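Local coordinates for Alr4995 protein (Nostoc sp., PDB 6LRF) that catalyses the conversion of arginine to ornithine and, as a second activity, the cyclodeamination of ornithine to proline, at residues 113-118 with 145-150; 284-289 with 436-441; 302-307 with 314-319; 346-351 with 379-384. All coordinates share one frame; numbering follows the deposited sequence.

Contact 1 (113-118 with 145-150); sequences KDLPFE and HPYLAK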
loop_
_atom_site.group_PDB
_atom_site.type_symbol
_atom_site.label_atom_id
_atom_site.label_comp_id
_atom_site.label_asym_id
_atom_site.label_seq_id
_atom_site.Cartn_x
_atom_site.Cartn_y
_atom_site.Cartn_z
ATOM N N LYS B 113 51.962 11.990 6.543
ATOM C CA LYS B 113 51.553 10.967 7.505
ATOM C C LYS B 113 50.026 10.836 7.619
ATOM O O LYS B 113 49.522 9.806 8.079
ATOM C CB LYS B 113 52.182 11.225 8.883
ATOM C CG LYS B 113 53.676 10.857 8.924
ATOM C CD LYS B 113 54.186 10.468 10.313
ATOM C CE LYS B 113 54.591 8.984 10.354
ATOM N NZ LYS B 113 55.940 8.684 9.793
ATOM N N ASP B 114 49.291 11.847 7.169
ATOM C CA ASP B 114 47.830 11.789 7.198
ATOM C C ASP B 114 47.253 11.445 5.822
ATOM O O ASP B 114 46.098 11.748 5.523
ATOM C CB ASP B 114 47.255 13.120 7.678
ATOM C CG ASP B 114 47.454 14.225 6.665
ATOM O OD1 ASP B 114 48.513 14.221 5.994
ATOM O OD2 ASP B 114 46.560 15.091 6.536
ATOM N N LEU B 115 48.064 10.814 4.979
ATOM C CA LEU B 115 47.633 10.469 3.632
ATOM C C LEU B 115 47.844 8.981 3.390
ATOM O O LEU B 115 48.867 8.575 2.843
ATOM C CB LEU B 115 48.395 11.296 2.608
ATOM C CG LEU B 115 47.844 11.329 1.191
ATOM C CD1 LEU B 115 46.389 11.739 1.258
ATOM C CD2 LEU B 115 48.646 12.339 0.370
ATOM N N PRO B 116 46.880 8.163 3.816
ATOM C CA PRO B 116 47.056 6.709 3.747
ATOM C C PRO B 116 47.156 6.144 2.327
ATOM O O PRO B 116 46.540 6.638 1.379
ATOM C CB PRO B 116 45.807 6.161 4.469
ATOM C CG PRO B 116 44.882 7.315 4.624
ATOM C CD PRO B 116 45.715 8.549 4.632
ATOM N N PHE B 117 47.969 5.102 2.209
ATOM C CA PHE B 117 48.187 4.392 0.951
ATOM C C PHE B 117 48.731 3.029 1.294
ATOM O O PHE B 117 49.699 2.937 2.046
ATOM C CB PHE B 117 49.165 5.133 0.057
ATOM C CG PHE B 117 49.689 4.305 -1.076
ATOM C CD1 PHE B 117 48.892 4.035 -2.174
ATOM C CD2 PHE B 117 50.981 3.793 -1.040
ATOM C CE1 PHE B 117 49.370 3.273 -3.224
ATOM C CE2 PHE B 117 51.471 3.025 -2.085
ATOM C CZ PHE B 117 50.663 2.766 -3.184
ATOM N N GLU B 118 48.138 1.961 0.773
ATOM C CA GLU B 118 48.519 0.649 1.292
ATOM C C GLU B 118 49.184 -0.272 0.272
ATOM O O GLU B 118 48.968 -1.488 0.265
ATOM C CB GLU B 118 47.297 -0.006 1.938
ATOM C CG GLU B 118 46.862 0.836 3.154
ATOM C CD GLU B 118 45.958 0.109 4.139
ATOM O OE1 GLU B 118 45.456 -0.989 3.811
ATOM O OE2 GLU B 118 45.749 0.652 5.247
ATOM N N HIS B 145 47.260 9.310 -5.236
ATOM C CA HIS B 145 47.526 8.834 -6.578
ATOM C C HIS B 145 48.470 9.752 -7.371
ATOM O O HIS B 145 49.332 9.241 -8.097
ATOM C CB HIS B 145 46.204 8.605 -7.330
ATOM C CG HIS B 145 45.375 7.505 -6.737
ATOM N ND1 HIS B 145 44.221 7.030 -7.323
ATOM C CD2 HIS B 145 45.552 6.770 -5.613
ATOM C CE1 HIS B 145 43.715 6.065 -6.576
ATOM N NE2 HIS B 145 44.509 5.881 -5.537
ATOM N N PRO B 146 48.333 11.084 -7.242
ATOM C CA PRO B 146 49.328 11.918 -7.942
ATOM C C PRO B 146 50.778 11.742 -7.452
ATOM O O PRO B 146 51.706 11.986 -8.216
ATOM C CB PRO B 146 48.858 13.349 -7.656
ATOM C CG PRO B 146 47.355 13.199 -7.418
ATOM C CD PRO B 146 47.241 11.900 -6.669
ATOM N N TYR B 147 50.959 11.352 -6.195
ATOM C CA TYR B 147 52.287 11.096 -5.654
ATOM C C TYR B 147 52.873 9.864 -6.313
ATOM O O TYR B 147 54.060 9.831 -6.660
ATOM C CB TYR B 147 52.225 10.906 -4.138
ATOM C CG TYR B 147 51.993 12.178 -3.350
ATOM C CD1 TYR B 147 53.059 12.944 -2.902
ATOM C CD2 TYR B 147 50.704 12.598 -3.032
ATOM C CE1 TYR B 147 52.845 14.114 -2.167
ATOM C CE2 TYR B 147 50.481 13.760 -2.302
ATOM C CZ TYR B 147 51.557 14.509 -1.871
ATOM O OH TYR B 147 51.346 15.655 -1.142
ATOM N N LEU B 148 52.030 8.851 -6.491
ATOM C CA LEU B 148 52.468 7.617 -7.107
ATOM C C LEU B 148 52.974 7.903 -8.509
ATOM O O LEU B 148 54.001 7.369 -8.951
ATOM C CB LEU B 148 51.334 6.605 -7.166
ATOM C CG LEU B 148 50.620 6.302 -5.867
ATOM C CD1 LEU B 148 49.580 5.226 -6.126
ATOM C CD2 LEU B 148 51.622 5.847 -4.834
ATOM N N ALA B 149 52.235 8.753 -9.208
ATOM C CA ALA B 149 52.518 9.031 -10.600
ATOM C C ALA B 149 53.842 9.787 -10.731
ATOM O O ALA B 149 54.670 9.466 -11.575
ATOM C CB ALA B 149 51.390 9.822 -11.203
ATOM N N LYS B 150 54.012 10.799 -9.889
ATOM C CA LYS B 150 55.200 11.657 -9.869
ATOM C C LYS B 150 56.457 10.883 -9.462
ATOM O O LYS B 150 57.498 11.001 -10.091
ATOM C CB LYS B 150 54.964 12.826 -8.907
ATOM C CG LYS B 150 56.134 13.771 -8.743
ATOM C CD LYS B 150 55.795 14.932 -7.804
ATOM C CE LYS B 150 55.476 14.444 -6.393
ATOM N NZ LYS B 150 55.430 15.582 -5.427
#

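Contact 2 (284-289 with 436-441); sequences ESRIIR and DVLGIR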
loop_
_atom_site.group_PDB
_atom_site.type_symbol
_atom_site.label_atom_id
_atom_site.label_comp_id
_atom_site.label_asym_id
_atom_site.label_seq_id
_atom_site.Cartn_x
_atom_site.Cartn_y
_atom_site.Cartn_z
ATOM N N GLU B 284 42.030 15.365 -10.319
ATOM C CA GLU B 284 41.906 16.821 -10.314
ATOM C C GLU B 284 41.495 17.352 -8.945
ATOM O O GLU B 284 40.869 16.652 -8.155
ATOM C CB GLU B 284 40.875 17.280 -11.337
ATOM C CG GLU B 284 41.311 17.155 -12.761
ATOM C CD GLU B 284 40.252 17.669 -13.711
ATOM O OE1 GLU B 284 39.160 18.062 -13.227
ATOM O OE2 GLU B 284 40.516 17.700 -14.929
ATOM N N SER B 285 41.840 18.609 -8.694
ATOM C CA SER B 285 41.600 19.247 -7.414
ATOM C C SER B 285 41.133 20.661 -7.640
ATOM O O SER B 285 41.513 21.298 -8.618
ATOM C CB SER B 285 42.862 19.249 -6.556
ATOM O OG SER B 285 42.926 18.075 -5.771
ATOM N N ARG B 286 40.319 21.143 -6.708
ATOM C CA ARG B 286 39.695 22.446 -6.812
ATOM C C ARG B 286 39.308 22.884 -5.406
ATOM O O ARG B 286 38.757 22.103 -4.640
ATOM C CB ARG B 286 38.478 22.367 -7.733
ATOM C CG ARG B 286 37.848 23.682 -8.102
ATOM C CD ARG B 286 36.961 23.488 -9.310
ATOM N NE ARG B 286 36.028 24.593 -9.499
ATOM C CZ ARG B 286 35.316 24.776 -10.608
ATOM N NH1 ARG B 286 35.458 23.927 -11.619
ATOM N NH2 ARG B 286 34.472 25.805 -10.713
ATOM N N ILE B 287 39.619 24.116 -5.040
ATOM C CA ILE B 287 39.177 24.604 -3.749
ATOM C C ILE B 287 37.860 25.369 -3.937
ATOM O O ILE B 287 37.737 26.210 -4.822
ATOM C CB ILE B 287 40.245 25.487 -3.082
ATOM C CG1 ILE B 287 41.443 24.626 -2.657
ATOM C CG2 ILE B 287 39.666 26.220 -1.869
ATOM C CD1 ILE B 287 42.613 25.425 -2.079
ATOM N N ILE B 288 36.856 25.032 -3.141
ATOM C CA ILE B 288 35.592 25.752 -3.208
ATOM C C ILE B 288 35.334 26.458 -1.879
ATOM O O ILE B 288 35.907 26.103 -0.849
ATOM C CB ILE B 288 34.415 24.811 -3.559
ATOM C CG1 ILE B 288 34.306 23.680 -2.542
ATOM C CG2 ILE B 288 34.572 24.249 -4.959
ATOM C CD1 ILE B 288 33.202 23.882 -1.517
ATOM N N ARG B 289 34.483 27.472 -1.907
ATOM C CA ARG B 289 34.094 28.158 -0.679
ATOM C C ARG B 289 32.581 28.032 -0.487
ATOM O O ARG B 289 31.818 28.109 -1.451
ATOM C CB ARG B 289 34.533 29.624 -0.731
ATOM C CG ARG B 289 34.282 30.437 0.528
ATOM C CD ARG B 289 34.901 31.819 0.380
ATOM N NE ARG B 289 34.452 32.752 1.410
ATOM C CZ ARG B 289 35.028 32.876 2.600
ATOM N NH1 ARG B 289 36.073 32.110 2.913
ATOM N NH2 ARG B 289 34.561 33.759 3.480
ATOM N N ASP B 436 31.102 22.505 -19.884
ATOM C CA ASP B 436 31.923 22.427 -18.673
ATOM C C ASP B 436 31.171 23.048 -17.487
ATOM O O ASP B 436 29.937 23.125 -17.500
ATOM C CB ASP B 436 33.282 23.110 -18.892
ATOM C CG ASP B 436 34.398 22.505 -18.034
ATOM O OD1 ASP B 436 34.381 22.695 -16.792
ATOM O OD2 ASP B 436 35.302 21.859 -18.607
ATOM N N VAL B 437 31.894 23.468 -16.454
ATOM C CA VAL B 437 31.253 23.891 -15.209
ATOM C C VAL B 437 31.855 25.169 -14.639
ATOM O O VAL B 437 31.636 25.504 -13.483
ATOM C CB VAL B 437 31.335 22.773 -14.118
ATOM C CG1 VAL B 437 30.534 21.527 -14.540
ATOM C CG2 VAL B 437 32.790 22.394 -13.833
ATOM N N LEU B 438 32.619 25.887 -15.450
ATOM C CA LEU B 438 33.160 27.175 -15.030
ATOM C C LEU B 438 32.168 28.315 -15.223
ATOM O O LEU B 438 31.303 28.254 -16.093
ATOM C CB LEU B 438 34.442 27.493 -15.807
ATOM C CG LEU B 438 35.616 26.545 -15.593
ATOM C CD1 LEU B 438 36.755 26.914 -16.539
ATOM C CD2 LEU B 438 36.049 26.631 -14.148
ATOM N N GLY B 439 32.296 29.348 -14.399
ATOM C CA GLY B 439 31.552 30.576 -14.587
ATOM C C GLY B 439 30.058 30.401 -14.446
ATOM O O GLY B 439 29.282 31.003 -15.184
ATOM N N ILE B 440 29.654 29.562 -13.498
ATOM C CA ILE B 440 28.237 29.339 -13.213
ATOM C C ILE B 440 28.020 29.382 -11.711
ATOM O O ILE B 440 28.736 28.730 -10.954
ATOM C CB ILE B 440 27.752 27.988 -13.766
ATOM C CG1 ILE B 440 28.095 27.857 -15.247
ATOM C CG2 ILE B 440 26.224 27.822 -13.549
ATOM C CD1 ILE B 440 28.269 26.437 -15.731
ATOM N N ARG B 441 27.038 30.150 -11.267
ATOM C CA ARG B 441 26.681 30.125 -9.856
ATOM C C ARG B 441 25.166 30.188 -9.710
ATOM O O ARG B 441 24.457 30.652 -10.606
ATOM C CB ARG B 441 27.347 31.277 -9.100
ATOM C CG ARG B 441 26.852 32.659 -9.498
ATOM C CD ARG B 441 27.746 33.719 -8.875
ATOM N NE ARG B 441 27.283 35.076 -9.158
ATOM C CZ ARG B 441 28.008 36.173 -8.945
ATOM N NH1 ARG B 441 27.510 37.364 -9.227
ATOM N NH2 ARG B 441 29.232 36.072 -8.451
#

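Contact 3 (302-307 with 314-319); sequences RALDMI and FQVLNF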
loop_
_atom_site.group_PDB
_atom_site.type_symbol
_atom_site.label_atom_id
_atom_site.label_comp_id
_atom_site.label_asym_id
_atom_site.label_seq_id
_atom_site.Cartn_x
_atom_site.Cartn_y
_atom_site.Cartn_z
ATOM N N ARG B 302 25.749 18.134 3.738
ATOM C CA ARG B 302 25.207 17.677 2.466
ATOM C C ARG B 302 26.224 17.807 1.328
ATOM O O ARG B 302 26.292 16.947 0.457
ATOM C CB ARG B 302 23.936 18.450 2.117
ATOM C CG ARG B 302 22.681 17.911 2.791
ATOM C CD ARG B 302 21.478 18.826 2.541
ATOM N NE ARG B 302 21.624 20.104 3.238
ATOM C CZ ARG B 302 20.712 21.075 3.239
ATOM N NH1 ARG B 302 20.941 22.198 3.910
ATOM N NH2 ARG B 302 19.571 20.923 2.574
ATOM N N ALA B 303 27.009 18.880 1.349
ATOM C CA ALA B 303 28.057 19.082 0.352
ATOM C C ALA B 303 29.101 17.968 0.415
ATOM O O ALA B 303 29.470 17.385 -0.608
ATOM C CB ALA B 303 28.712 20.419 0.547
ATOM N N LEU B 304 29.548 17.650 1.624
ATOM C CA LEU B 304 30.538 16.591 1.809
ATOM C C LEU B 304 30.019 15.228 1.361
ATOM O O LEU B 304 30.744 14.456 0.730
ATOM C CB LEU B 304 30.988 16.549 3.272
ATOM C CG LEU B 304 31.533 17.905 3.714
ATOM C CD1 LEU B 304 32.092 17.885 5.142
ATOM C CD2 LEU B 304 32.573 18.439 2.724
ATOM N N ASP B 305 28.762 14.937 1.661
ATOM C CA ASP B 305 28.121 13.690 1.237
ATOM C C ASP B 305 28.069 13.504 -0.269
ATOM O O ASP B 305 28.318 12.411 -0.778
ATOM C CB ASP B 305 26.689 13.610 1.786
ATOM C CG ASP B 305 26.638 13.028 3.183
ATOM O OD1 ASP B 305 27.546 13.336 3.986
ATOM O OD2 ASP B 305 25.701 12.250 3.474
HETATM N N MSE B 306 27.708 14.563 -0.976
HETATM C CA MSE B 306 27.671 14.520 -2.430
HETATM C C MSE B 306 29.037 14.266 -3.030
HETATM O O MSE B 306 29.160 13.490 -3.958
HETATM C CB MSE B 306 27.127 15.824 -2.997
HETATM C CG MSE B 306 25.630 15.922 -2.938
HETATM SE SE MSE B 306 25.051 17.759 -3.281
HETATM C CE MSE B 306 23.124 17.388 -3.459
ATOM N N ILE B 307 30.042 14.975 -2.531
ATOM C CA ILE B 307 31.407 14.800 -2.993
ATOM C C ILE B 307 31.797 13.313 -2.931
ATOM O O ILE B 307 32.113 12.702 -3.957
ATOM C CB ILE B 307 32.382 15.664 -2.152
ATOM C CG1 ILE B 307 32.096 17.153 -2.386
ATOM C CG2 ILE B 307 33.823 15.313 -2.482
ATOM C CD1 ILE B 307 32.945 18.109 -1.550
ATOM N N PHE B 314 37.519 14.837 -0.140
ATOM C CA PHE B 314 37.575 16.230 0.276
ATOM C C PHE B 314 38.515 16.435 1.440
ATOM O O PHE B 314 38.868 15.506 2.145
ATOM C CB PHE B 314 36.179 16.741 0.661
ATOM C CG PHE B 314 35.611 16.081 1.885
ATOM C CD1 PHE B 314 35.937 16.536 3.159
ATOM C CD2 PHE B 314 34.752 15.008 1.766
ATOM C CE1 PHE B 314 35.429 15.916 4.281
ATOM C CE2 PHE B 314 34.233 14.387 2.889
ATOM C CZ PHE B 314 34.576 14.845 4.148
ATOM N N GLN B 315 38.875 17.686 1.646
ATOM C CA GLN B 315 39.619 18.093 2.821
ATOM C C GLN B 315 39.104 19.475 3.211
ATOM O O GLN B 315 39.177 20.402 2.411
ATOM C CB GLN B 315 41.122 18.121 2.525
ATOM C CG GLN B 315 42.018 18.151 3.761
ATOM C CD GLN B 315 43.484 18.357 3.413
ATOM O OE1 GLN B 315 43.856 18.479 2.238
ATOM N NE2 GLN B 315 44.326 18.405 4.439
ATOM N N VAL B 316 38.561 19.616 4.417
ATOM C CA VAL B 316 38.152 20.942 4.875
ATOM C C VAL B 316 39.407 21.728 5.276
ATOM O O VAL B 316 40.089 21.373 6.219
ATOM C CB VAL B 316 37.156 20.870 6.049
ATOM C CG1 VAL B 316 36.674 22.269 6.410
ATOM C CG2 VAL B 316 35.980 19.967 5.694
ATOM N N LEU B 317 39.731 22.778 4.538
ATOM C CA LEU B 317 40.965 23.509 4.795
ATOM C C LEU B 317 40.839 24.486 5.958
ATOM O O LEU B 317 41.826 24.784 6.640
ATOM C CB LEU B 317 41.394 24.249 3.540
ATOM C CG LEU B 317 41.615 23.248 2.408
ATOM C CD1 LEU B 317 42.091 23.952 1.156
ATOM C CD2 LEU B 317 42.606 22.172 2.862
ATOM N N ASN B 318 39.628 24.987 6.183
ATOM C CA ASN B 318 39.401 25.920 7.275
ATOM C C ASN B 318 37.923 26.167 7.523
ATOM O O ASN B 318 37.080 25.931 6.659
ATOM C CB ASN B 318 40.100 27.255 6.999
ATOM C CG ASN B 318 39.694 27.858 5.677
ATOM O OD1 ASN B 318 38.610 28.431 5.555
ATOM N ND2 ASN B 318 40.559 27.731 4.669
ATOM N N PHE B 319 37.620 26.665 8.710
ATOM C CA PHE B 319 36.251 26.955 9.102
ATOM C C PHE B 319 36.249 28.233 9.924
ATOM O O PHE B 319 36.925 28.309 10.955
ATOM C CB PHE B 319 35.668 25.796 9.905
ATOM C CG PHE B 319 34.193 25.878 10.112
ATOM C CD1 PHE B 319 33.326 25.214 9.263
ATOM C CD2 PHE B 319 33.668 26.612 11.168
ATOM C CE1 PHE B 319 31.956 25.282 9.448
ATOM C CE2 PHE B 319 32.291 26.692 11.357
ATOM C CZ PHE B 319 31.439 26.024 10.494
#

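Contact 4 (346-351 with 379-384); sequences IISLLI and DFYVST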
loop_
_atom_site.group_PDB
_atom_site.type_symbol
_atom_site.label_atom_id
_atom_site.label_comp_id
_atom_site.label_asym_id
_atom_site.label_seq_id
_atom_site.Cartn_x
_atom_site.Cartn_y
_atom_site.Cartn_z
ATOM N N ILE B 346 30.453 16.518 -9.675
ATOM C CA ILE B 346 30.516 17.061 -8.323
ATOM C C ILE B 346 30.243 18.556 -8.296
ATOM O O ILE B 346 29.423 19.033 -7.514
ATOM C CB ILE B 346 31.897 16.786 -7.674
ATOM C CG1 ILE B 346 32.084 15.284 -7.411
ATOM C CG2 ILE B 346 32.075 17.591 -6.392
ATOM C CD1 ILE B 346 33.539 14.879 -7.178
ATOM N N ILE B 347 30.938 19.301 -9.143
ATOM C CA ILE B 347 30.780 20.748 -9.175
ATOM C C ILE B 347 29.341 21.140 -9.559
ATOM O O ILE B 347 28.794 22.108 -9.015
ATOM C CB ILE B 347 31.798 21.380 -10.139
ATOM C CG1 ILE B 347 33.218 21.070 -9.653
ATOM C CG2 ILE B 347 31.593 22.888 -10.246
ATOM C CD1 ILE B 347 33.488 21.540 -8.245
ATOM N N SER B 348 28.716 20.371 -10.451
ATOM C CA SER B 348 27.318 20.615 -10.802
ATOM C C SER B 348 26.413 20.499 -9.578
ATOM O O SER B 348 25.512 21.306 -9.387
ATOM C CB SER B 348 26.839 19.644 -11.886
ATOM O OG SER B 348 27.486 19.912 -13.117
ATOM N N LEU B 349 26.662 19.505 -8.739
ATOM C CA LEU B 349 25.870 19.351 -7.528
ATOM C C LEU B 349 26.162 20.500 -6.539
ATOM O O LEU B 349 25.242 21.087 -5.954
ATOM C CB LEU B 349 26.135 17.978 -6.897
ATOM C CG LEU B 349 25.707 16.779 -7.764
ATOM C CD1 LEU B 349 26.328 15.458 -7.288
ATOM C CD2 LEU B 349 24.181 16.649 -7.822
ATOM N N LEU B 350 27.436 20.851 -6.381
ATOM C CA LEU B 350 27.825 21.882 -5.422
ATOM C C LEU B 350 27.348 23.284 -5.818
ATOM O O LEU B 350 27.052 24.117 -4.954
ATOM C CB LEU B 350 29.334 21.898 -5.250
ATOM C CG LEU B 350 29.924 20.689 -4.526
ATOM C CD1 LEU B 350 31.446 20.828 -4.378
ATOM C CD2 LEU B 350 29.243 20.511 -3.176
ATOM N N ILE B 351 27.302 23.544 -7.120
ATOM C CA ILE B 351 26.808 24.817 -7.633
ATOM C C ILE B 351 25.402 25.116 -7.081
ATOM O O ILE B 351 25.122 26.235 -6.642
ATOM C CB ILE B 351 26.812 24.823 -9.176
ATOM C CG1 ILE B 351 28.227 25.086 -9.688
ATOM C CG2 ILE B 351 25.888 25.906 -9.729
ATOM C CD1 ILE B 351 28.388 24.846 -11.182
ATOM N N ASP B 379 29.303 17.939 -23.677
ATOM C CA ASP B 379 29.590 18.445 -22.337
ATOM C C ASP B 379 28.809 19.715 -21.991
ATOM O O ASP B 379 29.226 20.483 -21.129
ATOM C CB ASP B 379 31.093 18.697 -22.157
ATOM C CG ASP B 379 31.488 18.843 -20.695
ATOM O OD1 ASP B 379 30.888 18.147 -19.837
ATOM O OD2 ASP B 379 32.377 19.671 -20.408
ATOM N N PHE B 380 27.654 19.920 -22.628
ATOM C CA PHE B 380 26.805 21.059 -22.267
ATOM C C PHE B 380 26.417 20.984 -20.793
ATOM O O PHE B 380 26.189 19.903 -20.242
ATOM C CB PHE B 380 25.549 21.126 -23.153
ATOM C CG PHE B 380 24.616 19.961 -22.983
ATOM C CD1 PHE B 380 24.905 18.743 -23.568
ATOM C CD2 PHE B 380 23.442 20.094 -22.251
ATOM C CE1 PHE B 380 24.060 17.663 -23.413
ATOM C CE2 PHE B 380 22.569 19.018 -22.100
ATOM C CZ PHE B 380 22.883 17.804 -22.682
ATOM N N TYR B 381 26.375 22.138 -20.142
ATOM C CA TYR B 381 25.942 22.183 -18.770
ATOM C C TYR B 381 24.423 21.967 -18.721
ATOM O O TYR B 381 23.679 22.450 -19.591
ATOM C CB TYR B 381 26.345 23.503 -18.127
ATOM C CG TYR B 381 25.682 23.764 -16.794
ATOM C CD1 TYR B 381 26.195 23.244 -15.611
ATOM C CD2 TYR B 381 24.558 24.576 -16.722
ATOM C CE1 TYR B 381 25.570 23.507 -14.366
ATOM C CE2 TYR B 381 23.929 24.838 -15.507
ATOM C CZ TYR B 381 24.426 24.300 -14.340
ATOM O OH TYR B 381 23.768 24.605 -13.158
ATOM N N VAL B 382 23.980 21.220 -17.714
ATOM C CA VAL B 382 22.562 20.915 -17.547
ATOM C C VAL B 382 21.920 21.804 -16.492
ATOM O O VAL B 382 22.299 21.769 -15.330
ATOM C CB VAL B 382 22.349 19.441 -17.170
ATOM C CG1 VAL B 382 20.835 19.138 -17.005
ATOM C CG2 VAL B 382 22.950 18.543 -18.237
ATOM N N SER B 383 20.926 22.588 -16.898
ATOM C CA SER B 383 20.306 23.551 -15.992
ATOM C C SER B 383 19.439 22.882 -14.929
ATOM O O SER B 383 18.995 21.737 -15.076
ATOM C CB SER B 383 19.471 24.554 -16.775
ATOM O OG SER B 383 18.471 23.850 -17.486
ATOM N N THR B 384 19.215 23.624 -13.854
ATOM C CA THR B 384 18.429 23.174 -12.707
ATOM C C THR B 384 17.185 24.055 -12.599
ATOM O O THR B 384 16.990 24.958 -13.424
ATOM C CB THR B 384 19.253 23.261 -11.410
ATOM O OG1 THR B 384 19.505 24.636 -11.102
ATOM C CG2 THR B 384 20.599 22.555 -11.594
HETATM O O HOH W 1 23.856 22.539 -11.272
#

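Contact 1 (113-118 with 145-150)
The irregular chain 113-118 runs past the first turns of helix 145-152, presenting Leu115 and Phe117 to Tyr147 and Leu148, while the nearest alpha carbons, CA of Phe117 and CA of His145, stay 8.8 Å apart. Both segments lie in the part of the protein related to dimethylarginine dimethylaminohydrolases, a GME-family module whose members fold as an alpha/beta propeller; here a loop between strands 107-109 and 123-125 packs on a helix of that module. Phe117 and Leu148 approach from opposite directions. The phenyl ring is swung out by a first torsion that sets CG opposite the backbone N (chi1 165°), and one of its faces receives a single methyl of Leu148, CD2. This methyl sits 3.8 Å from the centroid of the Phe117 ring, 20° off the ring normal, a CH-pi contact shifted toward the rim. The other methyl, CD1, lies beyond the rim, 3.5 Å from Phe117 CE1. Replacing Phe117 by an alanine would probably leave both methyls of Leu148 without the ring they rest against and open a gap between loop and helix. Leu111 touches both Phe117 and Tyr147, and Leu132 of strand 132-136 also packs on Leu148. Leu115 is in addition touched by Arg325 of the second subunit, which places this loop beside the subunit interface. Across the two segments the contact is wholly apolar: the second pair closes it, with the Leu115 CD2 methyl lying obliquely to the tyrosine ring, 3.5 Å from Tyr147 CE2.

Contact 2 (284-289 with 436-441)
The guanidinium of Arg286 comes down obliquely onto two branched apolar side chains, Val437 and Leu438. Its chain leaves strand 280-292 fully extended, with CG opposite the backbone N (chi1 -171°), and this reach carries the head group across a backbone separation of 11.5 Å between CA of Arg286 and CA of Leu438. NH1 does most of the touching: it lies 3.7 Å from Leu438 CD2, while Val437 CG2 meets the same NH1 at 3.8 Å. The contact spans two sheets: Arg286 pairs through its backbone with Val335 of strand 329-337, whereas 436-439 form the turn between strands 432-435 and 440-442 of another mixed sheet, and the segment ends in the latter strand. NH2 has a long, weak ion pair with Asp357. With an alanine in place of Arg286, Val437 CG2 and Leu438 CD2 would probably lose the guanidinium they touch, and Asp357 its weak partner. Asp436 remains too far away to pair with the arginine, its OD1 being 5.4 Å from Arg286 NH1; that oxygen instead accepts Val437 N at 2.6 Å, on its anti side. A histidine from helix 340-352 links the two segments, His340 ND1 bonding to Glu284 OE1 and His340 NE2 to Asp436 OD2.

Contact 3 (302-307 with 314-319)
Leu304 of helix 299-310 lies over one face of the Phe314 ring at the start of strand 313-320. Helix and strand follow one another in the chain through a tight connection, forming an alpha-beta unit; the axes of segments 302-307 and 314-319 run nearly antiparallel, at 150°, and approach to 9.9 Å. Following the leucine outward, CB is 3.9 Å from Phe314 CE2, so the side chain begins above the ring's far rim. From CG the two branches part. CD2 sits over the middle of the ring, 3.9 Å from the centroid of Phe314 and 12° off its normal, a well-centred CH-pi contact. CD1 lies over the rim, 4.0 Å from Phe314 CE1, and reaches on toward Val316, whose CG2 it meets loosely at 4.4 Å. Phe314 CB already points to the helix, and with CG between the backbone N and the carbonyl carbon (chi1 66°) the ring lies against Leu304. Strand 313-320 is an outermost strand within this chain and carries a classic beta bulge where Leu317 and Asn318 both face Glu332. It also faces the second subunit: Asp296 of that chain packs on Phe314, and Leu321 of that chain on Val316. One turn after Leu304, Ile307 supports the root of the aromatic side chain, its CD1 4.1 Å from Phe314 CB, and its CG2 comes to the ring edge near the plane.

Contact 4 (346-351 with 379-384)
Ser348 is the first residue of helix segment 346-351 to meet Tyr381, which reaches in from the loop between strands 366-369 and 388-392. The serine does so loosely through its hydroxyl, OG lying obliquely to the ring and 4.3 Å from Tyr381 CE1, while its own hydrogen bond goes to Glu344 O one turn back. Its carbonyl does more: a water donates to Ser348 O at 2.8 Å and also bonds Tyr381 OH, again at 2.8 Å, so the phenol is tied to the helix backbone through a single solvent molecule. One turn on, Ile351 faces the loop. Its CD1 comes obliquely to the ring and CG2 lies 4.2 Å from Tyr381 OH, the same oxygen that bonds the water. The ring gets there because CG of Tyr381 is opposite its backbone N (chi1 168°), which carries the ring toward the helix. Ile440 of strand 440-442 packs on both Ile351 and Tyr381, and Tyr381 pairs through its backbone with Ile434. This is a helix-on-loop contact in which a buried tyrosine, water-bridged to the last turns of helix 340-352, joins that helix to strands 432-435 and 440-442 of a mixed beta-sheet.

Contacts 1 and 4 are buried, while contacts 2 and 3 are only partly so; none is fully surface. Contacts 1 and 3 are apolar, aromatic faces covered by leucine methyls, and both reach the second subunit. Contact 2 sets a charged head group against aliphatic branches, and contact 4 adds a water bridge. Contact 1 stands apart in the dimethylarginine dimethylaminohydrolase-like part, without touching the others, which form a cluster. Contacts 2 and 3 share one sheet, where Ile287 packs on Leu317. Helix 340-352 packs on helix 299-310 through Leu350 and Ala303, joining contacts 4 and 3; a probable hydrogen bond, Asp436 N to Asp379 O at 3.0 Å, ties contact 2 to contact 4.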